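PDB 1AQ0: 1,3-1,4-beta-glucanase from Hordeum vulgare, which hydrolyses mixed-linkage 1,3-1,4-beta-D-glucans, as a 4-glucanohydrolase of glycosyl hydrolase family 17 built on a TIM-barrel fold. Local coordinates for residues G111-A115 against A116-H120; F135-P138 against S139-S142; Q156-R160 against T161-L165. One frame throughout, in Å; residues are numbered along the deposited sequence.

Interaction 1 (G111-A115 against A116-H120)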
ATOM      1  N   GLY A 111      22.209  13.178   8.863  1.00 16.65           N
ATOM      2  CA  GLY A 111      22.519  13.768  10.154  1.00 16.36           C
ATOM      3  C   GLY A 111      22.475  15.282  10.120  1.00 17.00           C
ATOM      4  O   GLY A 111      21.963  15.917  11.042  1.00 19.36           O
ATOM      5  N   ALA A 112      22.996  15.865   9.046  1.00 17.08           N
ATOM      6  CA  ALA A 112      23.016  17.313   8.885  1.00 16.13           C
ATOM      7  C   ALA A 112      21.605  17.876   8.753  1.00 17.06           C
ATOM      8  O   ALA A 112      21.300  18.936   9.305  1.00 16.72           O
ATOM      9  CB  ALA A 112      23.863  17.697   7.674  1.00 15.23           C
ATOM     10  N   LEU A 113      20.744  17.176   8.019  1.00 17.22           N
ATOM     11  CA  LEU A 113      19.362  17.620   7.836  1.00 16.48           C
ATOM     12  C   LEU A 113      18.608  17.656   9.166  1.00 16.03           C
ATOM     13  O   LEU A 113      17.916  18.631   9.469  1.00 17.22           O
ATOM     14  CB  LEU A 113      18.639  16.724   6.829  1.00 13.12           C
ATOM     15  CG  LEU A 113      19.037  16.969   5.373  1.00 13.48           C
ATOM     16  CD1 LEU A 113      18.481  15.868   4.490  1.00 13.05           C
ATOM     17  CD2 LEU A 113      18.535  18.334   4.933  1.00  9.05           C
ATOM     18  N   VAL A 114      18.767  16.611   9.970  1.00 17.60           N
ATOM     19  CA  VAL A 114      18.113  16.533  11.275  1.00 19.13           C
ATOM     20  C   VAL A 114      18.533  17.696  12.186  1.00 20.25           C
ATOM     21  O   VAL A 114      17.689  18.452  12.671  1.00 19.51           O
ATOM     22  CB  VAL A 114      18.423  15.184  11.957  1.00 18.24           C
ATOM     23  CG1 VAL A 114      17.936  15.185  13.401  1.00 17.46           C
ATOM     24  CG2 VAL A 114      17.766  14.061  11.182  1.00 19.68           C
ATOM     25  N   ALA A 115      19.840  17.880  12.341  1.00 21.56           N
ATOM     26  CA  ALA A 115      20.386  18.941  13.182  1.00 21.14           C
ATOM     27  C   ALA A 115      19.899  20.338  12.806  1.00 20.78           C
ATOM     28  O   ALA A 115      19.814  21.224  13.663  1.00 20.78           O
ATOM     29  CB  ALA A 115      21.909  18.894  13.151  1.00 22.62           C
ATOM     30  N   ALA A 116      19.578  20.532  11.529  1.00 20.14           N
ATOM     31  CA  ALA A 116      19.113  21.827  11.032  1.00 18.36           C
ATOM     32  C   ALA A 116      17.607  22.023  11.175  1.00 18.48           C
ATOM     33  O   ALA A 116      17.090  23.097  10.874  1.00 20.22           O
ATOM     34  CB  ALA A 116      19.523  22.002   9.574  1.00 16.85           C
ATOM     35  N   GLY A 117      16.911  20.985  11.633  1.00 20.03           N
ATOM     36  CA  GLY A 117      15.469  21.064  11.793  1.00 20.83           C
ATOM     37  C   GLY A 117      14.740  20.773  10.494  1.00 21.56           C
ATOM     38  O   GLY A 117      13.581  21.163  10.317  1.00 21.84           O
ATOM     39  N   LEU A 118      15.415  20.058   9.597  1.00 20.91           N
ATOM     40  CA  LEU A 118      14.857  19.704   8.295  1.00 20.37           C
ATOM     41  C   LEU A 118      14.740  18.189   8.132  1.00 20.85           C
ATOM     42  O   LEU A 118      14.785  17.675   7.017  1.00 20.46           O
ATOM     43  CB  LEU A 118      15.729  20.280   7.174  1.00 19.67           C
ATOM     44  CG  LEU A 118      15.928  21.798   7.148  1.00 21.35           C
ATOM     45  CD1 LEU A 118      16.977  22.172   6.100  1.00 17.86           C
ATOM     46  CD2 LEU A 118      14.598  22.500   6.879  1.00 20.77           C
ATOM     47  N   GLY A 119      14.531  17.488   9.245  1.00 21.73           N
ATOM     48  CA  GLY A 119      14.410  16.039   9.221  1.00 20.15           C
ATOM     49  C   GLY A 119      13.272  15.469   8.390  1.00 19.30           C
ATOM     50  O   GLY A 119      13.176  14.252   8.224  1.00 22.29           O
ATOM     51  N   HIS A 120      12.389  16.334   7.902  1.00 19.36           N
ATOM     52  CA  HIS A 120      11.269  15.892   7.074  1.00 21.20           C
ATOM     53  C   HIS A 120      11.702  15.613   5.628  1.00 20.27           C
ATOM     54  O   HIS A 120      10.976  14.962   4.876  1.00 18.86           O
ATOM     55  CB  HIS A 120      10.135  16.922   7.108  1.00 19.01           C
ATOM     56  CG  HIS A 120      10.562  18.304   6.732  1.00 23.24           C
ATOM     57  ND1 HIS A 120      11.213  19.169   7.582  1.00 24.37           N
ATOM     58  CD2 HIS A 120      10.422  18.977   5.561  1.00 23.87           C
ATOM     59  CE1 HIS A 120      11.442  20.310   6.918  1.00 22.35           C
ATOM     60  NE2 HIS A 120      10.980  20.239   5.687  1.00 24.79           N
TER

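Interaction 2 (F135-P138 against S139-S142)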
ATOM      1  N   PHE A 135      14.433  -9.779 -13.591  1.00 15.81           N
ATOM      2  CA  PHE A 135      13.279  -8.891 -13.503  1.00 18.44           C
ATOM      3  C   PHE A 135      12.003  -9.634 -13.874  1.00 16.95           C
ATOM      4  O   PHE A 135      10.901  -9.193 -13.552  1.00 18.89           O
ATOM      5  CB  PHE A 135      13.451  -7.652 -14.393  1.00 21.58           C
ATOM      6  CG  PHE A 135      13.562  -7.959 -15.858  1.00 23.71           C
ATOM      7  CD1 PHE A 135      12.420  -8.091 -16.646  1.00 24.79           C
ATOM      8  CD2 PHE A 135      14.809  -8.141 -16.446  1.00 27.42           C
ATOM      9  CE1 PHE A 135      12.516  -8.405 -18.005  1.00 26.98           C
ATOM     10  CE2 PHE A 135      14.921  -8.455 -17.802  1.00 31.20           C
ATOM     11  CZ  PHE A 135      13.770  -8.589 -18.585  1.00 31.74           C
ATOM     12  N   SER A 136      12.160 -10.782 -14.522  1.00 15.22           N
ATOM     13  CA  SER A 136      11.018 -11.573 -14.953  1.00 15.40           C
ATOM     14  C   SER A 136      11.240 -13.054 -14.651  1.00 14.46           C
ATOM     15  O   SER A 136      12.294 -13.604 -14.974  1.00 17.26           O
ATOM     16  CB  SER A 136      10.794 -11.363 -16.454  1.00 16.24           C
ATOM     17  OG  SER A 136       9.558 -11.904 -16.877  1.00 19.37           O
ATOM     18  N   PRO A 137      10.280 -13.697 -13.959  1.00 15.16           N
ATOM     19  CA  PRO A 137       9.042 -13.088 -13.464  1.00 13.22           C
ATOM     20  C   PRO A 137       9.347 -12.239 -12.221  1.00 13.50           C
ATOM     21  O   PRO A 137      10.336 -12.491 -11.523  1.00 14.05           O
ATOM     22  CB  PRO A 137       8.173 -14.309 -13.150  1.00 11.62           C
ATOM     23  CG  PRO A 137       9.165 -15.301 -12.672  1.00 12.73           C
ATOM     24  CD  PRO A 137      10.320 -15.138 -13.639  1.00 11.16           C
ATOM     25  N   PRO A 138       8.488 -11.243 -11.912  1.00 12.88           N
ATOM     26  CA  PRO A 138       8.687 -10.361 -10.750  1.00  9.55           C
ATOM     27  C   PRO A 138       8.936 -11.065  -9.422  1.00 10.04           C
ATOM     28  O   PRO A 138       9.662 -10.547  -8.580  1.00 10.10           O
ATOM     29  CB  PRO A 138       7.403  -9.534 -10.725  1.00  8.62           C
ATOM     30  CG  PRO A 138       7.045  -9.446 -12.154  1.00  8.94           C
ATOM     31  CD  PRO A 138       7.272 -10.856 -12.647  1.00  8.49           C
ATOM     32  N   SER A 139       8.351 -12.246  -9.234  1.00  9.14           N
ATOM     33  CA  SER A 139       8.542 -12.988  -7.989  1.00 10.93           C
ATOM     34  C   SER A 139       9.981 -13.489  -7.847  1.00 13.89           C
ATOM     35  O   SER A 139      10.417 -13.838  -6.753  1.00 15.31           O
ATOM     36  CB  SER A 139       7.570 -14.164  -7.900  1.00  9.46           C
ATOM     37  OG  SER A 139       7.750 -15.055  -8.982  1.00  9.65           O
ATOM     38  N   ALA A 140      10.708 -13.530  -8.959  1.00 13.00           N
ATOM     39  CA  ALA A 140      12.090 -13.987  -8.951  1.00 15.34           C
ATOM     40  C   ALA A 140      13.082 -12.818  -8.983  1.00 15.84           C
ATOM     41  O   ALA A 140      14.292 -13.025  -9.093  1.00 17.26           O
ATOM     42  CB  ALA A 140      12.335 -14.921 -10.131  1.00 14.50           C
ATOM     43  N   GLY A 141      12.566 -11.596  -8.881  1.00 13.29           N
ATOM     44  CA  GLY A 141      13.411 -10.416  -8.919  1.00 12.82           C
ATOM     45  C   GLY A 141      14.550 -10.417  -7.919  1.00 15.88           C
ATOM     46  O   GLY A 141      14.368 -10.772  -6.753  1.00 16.71           O
ATOM     47  N   SER A 142      15.733 -10.021  -8.371  1.00 15.95           N
ATOM     48  CA  SER A 142      16.894  -9.967  -7.494  1.00 16.10           C
ATOM     49  C   SER A 142      17.985  -9.105  -8.103  1.00 14.45           C
ATOM     50  O   SER A 142      18.006  -8.886  -9.316  1.00 14.99           O
ATOM     51  CB  SER A 142      17.428 -11.376  -7.226  1.00 17.31           C
ATOM     52  OG  SER A 142      17.643 -12.061  -8.444  1.00 25.13           O
TER

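Interaction 3 (Q156-R160 against T161-L165)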
ATOM      1  N   GLN A 156      18.904  -1.301   3.838  1.00 18.15           N
ATOM      2  CA  GLN A 156      18.805  -1.342   5.298  1.00 18.88           C
ATOM      3  C   GLN A 156      18.804   0.063   5.894  1.00 18.18           C
ATOM      4  O   GLN A 156      18.070   0.339   6.841  1.00 20.16           O
ATOM      5  CB  GLN A 156      19.924  -2.213   5.886  1.00 21.80           C
ATOM      6  CG  GLN A 156      19.732  -3.705   5.578  1.00 29.15           C
ATOM      7  CD  GLN A 156      21.013  -4.532   5.677  1.00 35.31           C
ATOM      8  OE1 GLN A 156      21.988  -4.133   6.327  1.00 39.20           O
ATOM      9  NE2 GLN A 156      21.012  -5.699   5.027  1.00 33.04           N
ATOM     10  N   PHE A 157      19.593   0.963   5.314  1.00 17.84           N
ATOM     11  CA  PHE A 157      19.647   2.348   5.782  1.00 16.45           C
ATOM     12  C   PHE A 157      18.304   3.016   5.515  1.00 14.09           C
ATOM     13  O   PHE A 157      17.775   3.729   6.364  1.00 14.78           O
ATOM     14  CB  PHE A 157      20.772   3.122   5.069  1.00 16.63           C
ATOM     15  CG  PHE A 157      20.686   4.623   5.232  1.00 19.33           C
ATOM     16  CD1 PHE A 157      21.151   5.243   6.387  1.00 20.15           C
ATOM     17  CD2 PHE A 157      20.117   5.412   4.238  1.00 20.28           C
ATOM     18  CE1 PHE A 157      21.047   6.622   6.548  1.00 16.93           C
ATOM     19  CE2 PHE A 157      20.010   6.793   4.393  1.00 18.27           C
ATOM     20  CZ  PHE A 157      20.475   7.396   5.549  1.00 17.73           C
ATOM     21  N   LEU A 158      17.758   2.767   4.327  1.00 16.36           N
ATOM     22  CA  LEU A 158      16.480   3.340   3.909  1.00 14.95           C
ATOM     23  C   LEU A 158      15.339   2.835   4.779  1.00 13.44           C
ATOM     24  O   LEU A 158      14.451   3.606   5.154  1.00 16.76           O
ATOM     25  CB  LEU A 158      16.202   3.013   2.435  1.00 13.18           C
ATOM     26  CG  LEU A 158      17.227   3.522   1.417  1.00 10.26           C
ATOM     27  CD1 LEU A 158      16.886   3.006   0.033  1.00 11.12           C
ATOM     28  CD2 LEU A 158      17.265   5.035   1.434  1.00 10.36           C
ATOM     29  N   ALA A 159      15.369   1.547   5.107  1.00 15.82           N
ATOM     30  CA  ALA A 159      14.334   0.951   5.949  1.00 15.54           C
ATOM     31  C   ALA A 159      14.326   1.627   7.312  1.00 18.51           C
ATOM     32  O   ALA A 159      13.275   2.036   7.806  1.00 18.76           O
ATOM     33  CB  ALA A 159      14.571  -0.538   6.106  1.00 18.08           C
ATOM     34  N   ARG A 160      15.513   1.809   7.884  1.00 20.39           N
ATOM     35  CA  ARG A 160      15.635   2.441   9.196  1.00 24.23           C
ATOM     36  C   ARG A 160      15.238   3.918   9.232  1.00 23.88           C
ATOM     37  O   ARG A 160      14.775   4.403  10.264  1.00 25.85           O
ATOM     38  CB  ARG A 160      17.059   2.291   9.741  1.00 27.07           C
ATOM     39  CG  ARG A 160      17.496   0.850   9.989  1.00 36.39           C
ATOM     40  CD  ARG A 160      18.917   0.763  10.565  1.00 42.34           C
ATOM     41  NE  ARG A 160      19.720   1.947  10.258  1.00 47.71           N
ATOM     42  CZ  ARG A 160      20.857   1.944   9.564  1.00 50.32           C
ATOM     43  NH1 ARG A 160      21.358   0.811   9.083  1.00 47.05           N
ATOM     44  NH2 ARG A 160      21.492   3.090   9.343  1.00 51.36           N
ATOM     45  N   THR A 161      15.410   4.628   8.119  1.00 21.10           N
ATOM     46  CA  THR A 161      15.088   6.054   8.071  1.00 18.56           C
ATOM     47  C   THR A 161      13.738   6.368   7.433  1.00 19.03           C
ATOM     48  O   THR A 161      13.376   7.538   7.277  1.00 20.31           O
ATOM     49  CB  THR A 161      16.198   6.854   7.350  1.00 18.58           C
ATOM     50  OG1 THR A 161      16.422   6.296   6.049  1.00 18.29           O
ATOM     51  CG2 THR A 161      17.496   6.799   8.149  1.00 16.34           C
ATOM     52  N   ASN A 162      13.006   5.328   7.043  1.00 20.06           N
ATOM     53  CA  ASN A 162      11.691   5.502   6.432  1.00 21.65           C
ATOM     54  C   ASN A 162      11.793   6.335   5.153  1.00 19.06           C
ATOM     55  O   ASN A 162      10.975   7.222   4.897  1.00 15.98           O
ATOM     56  CB  ASN A 162      10.721   6.158   7.431  1.00 28.53           C
ATOM     57  CG  ASN A 162       9.257   6.015   7.019  1.00 38.00           C
ATOM     58  OD1 ASN A 162       8.460   6.944   7.183  1.00 43.68           O
ATOM     59  ND2 ASN A 162       8.891   4.839   6.510  1.00 40.86           N
ATOM     60  N   ALA A 163      12.824   6.049   4.365  1.00 16.07           N
ATOM     61  CA  ALA A 163      13.057   6.748   3.111  1.00 14.71           C
ATOM     62  C   ALA A 163      12.858   5.765   1.965  1.00 13.21           C
ATOM     63  O   ALA A 163      13.085   4.561   2.118  1.00 13.06           O
ATOM     64  CB  ALA A 163      14.470   7.313   3.082  1.00 12.13           C
ATOM     65  N   PRO A 164      12.389   6.257   0.812  1.00 13.43           N
ATOM     66  CA  PRO A 164      12.175   5.367  -0.329  1.00 11.62           C
ATOM     67  C   PRO A 164      13.451   5.174  -1.126  1.00 11.31           C
ATOM     68  O   PRO A 164      14.458   5.836  -0.864  1.00 12.80           O
ATOM     69  CB  PRO A 164      11.149   6.137  -1.151  1.00 11.26           C
ATOM     70  CG  PRO A 164      11.597   7.558  -0.963  1.00 13.79           C
ATOM     71  CD  PRO A 164      11.895   7.620   0.525  1.00 12.42           C
ATOM     72  N   LEU A 165      13.427   4.213  -2.040  1.00  8.74           N
ATOM     73  CA  LEU A 165      14.550   3.978  -2.932  1.00  9.12           C
ATOM     74  C   LEU A 165      14.094   4.569  -4.267  1.00  8.02           C
ATOM     75  O   LEU A 165      12.922   4.447  -4.625  1.00  8.47           O
ATOM     76  CB  LEU A 165      14.829   2.476  -3.114  1.00  7.99           C
ATOM     77  CG  LEU A 165      15.845   2.088  -4.209  1.00  7.27           C
ATOM     78  CD1 LEU A 165      17.247   2.569  -3.850  1.00  8.15           C
ATOM     79  CD2 LEU A 165      15.851   0.595  -4.437  1.00  9.06           C
TER

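Interaction 1 (G111-A115 against A116-H120)
Leu113 lays its CD2 methyl against the side chain of Leu118, with CD2 4.1 Å from Leu118 CB. The two leucines cross at about a right angle, so one branch of the first meets the root of the second. In Leu113, CG lies anti to the carbonyl carbon and beside the backbone N (chi1 -75°), and from there CD2 reaches Leu118 CB. The CB of Leu118 also rests near the carbonyl of Leu113, 3.6 Å from its O. That carbonyl accepts the amide of Leu118, with Leu118 N and Leu113 O 2.9 Å apart. The bond is fairly straight at the hydrogen, 151°. A second bond sits within it. Gly117 N donates to Val114 O over 2.8 Å, approaching from above the carbonyl plane and not along a lone pair. These two bonds make a Schellman motif, the common C-terminal ending of an alpha helix. Here it finishes helix 102-115. Gly117, which has no side chain, is the first residue to leave helical angles, with phi at +84°. One step earlier, Ala116 N still reaches Ala112 O at 3.2 Å, a bond of helical spacing. The same amide makes a weak second hydrogen bond to Leu113 O. The carbonyls of Ala112, Leu113 and Val114 thus each receive an amide from the chain that follows. Beyond the turn, Gly119 passes Val114, their CA atoms 4.3 Å apart, and the chain heads for strand 122-128. Helix 66-78 packs beside this ending. Ala112 and Leu113 touch its Val73, Ala116 touches Gln78, and Leu118 lies on Ile77.

Interaction 2 (F135-P138 against S139-S142)
Pro137 O accepts the amide of Ala140, with Pro137 O and Ala140 N 2.8 Å apart and the angle at the hydrogen 154°. The donor stands above the carbonyl plane, away from the lone pairs. Gly141 N repeats the pattern one residue on, reaching Pro138 O at 3.1 Å from still farther above the plane. Two successive i+3 bonds make a short 3-10 segment. A cis peptide bond precedes Pro137. The methyl of Ala140 lies against the Pro137 ring, with CB 4.1 Å from Pro137 CD, and also 3.4 Å from Pro137 O. Ser139 brings its OG beside the same ring, 4.0 Å from Pro137 CG. Its chi1 of 59° sets OG between the backbone N and the carbonyl carbon. The hydroxyl is hydrogen-bonded to Asp198 OD1. Pro138 O has a second partner in Thr216 OG1. The turn links strands 132-134 and 142-143, which pair as a small antiparallel hairpin. Pro138 packs on Thr209 and Asp212 of helix 206-219, and Pro137 touches Asp198 of strand 196-198.

Interaction 3 (Q156-R160 against T161-L165)
Thr161 has a chi1 of 55°, which sets OG1 between its backbone N and carbonyl carbon and turns it back toward the helix. Phe157 has CG anti to its own N (chi1 166°), and the ring leans toward the C-terminal end of the helix, to the same threonine. Two groups of Thr161 then grip one atom, Phe157 O. Thr161 OG1 donates to Phe157 O over 2.9 Å, and Thr161 N to Phe157 O over 3.1 Å. They come from opposite faces of the carbonyl plane. The remaining branch, CG2, stands over one face of the Phe157 ring. Thr161 CG2 lies 4.2 Å from the centroid of the Phe157 ring and 24° off the normal, a CH-pi contact displaced toward the rim. The hydroxyl is thus used on the backbone while the methyl covers the aromatic ring. Next comes a Schellman motif at the end of helix 145-161. Ala163 N makes a nearly straight bond to Leu158 O at 3.0 Å, and Asn162 N makes a weak one to Ala159 O. Asn162 carries the positive phi of the motif. The returning chain folds over Leu158. Leu158 CD2 meets Ala163 CB at 4.0 Å, and Leu158 CD1 meets Leu165 CB at 3.8 Å. Pro164 O lies 3.7 Å from Leu158 CD2 but has a polar partner in Thr124 OG1. Away from Leu158, the guanidinium of Arg160 lays one face, toward its rim, on Phe157 CA. Helix 102-115 runs beside this end, where Met106 and Lys107 touch Phe157 and His110 touches Thr161. From Leu165 the chain enters strand 165-168 of the barrel sheet, between strands 122-128 and 228-232.

How the interactions relate
The three contacts follow one another along the chain without overlap. Interactions 1 and 3 each end a barrel helix with a Schellman motif, turning the chain from helix 102-115 into strand 122-128 and from helix 145-161 into strand 165-168. These helices touch, and the two strands are neighbours in the eight-stranded parallel sheet. The two contacts have centres about 16 Å apart, on the same side of the chain's centre. Interaction 2 lies farther off, its centre about 36 Å from interaction 1 and 22 Å from interaction 3. It turns the hairpin that comes after strand 122-128 and before helix 145-161, so it decorates the TIM barrel and is not a repeated helix-to-strand step.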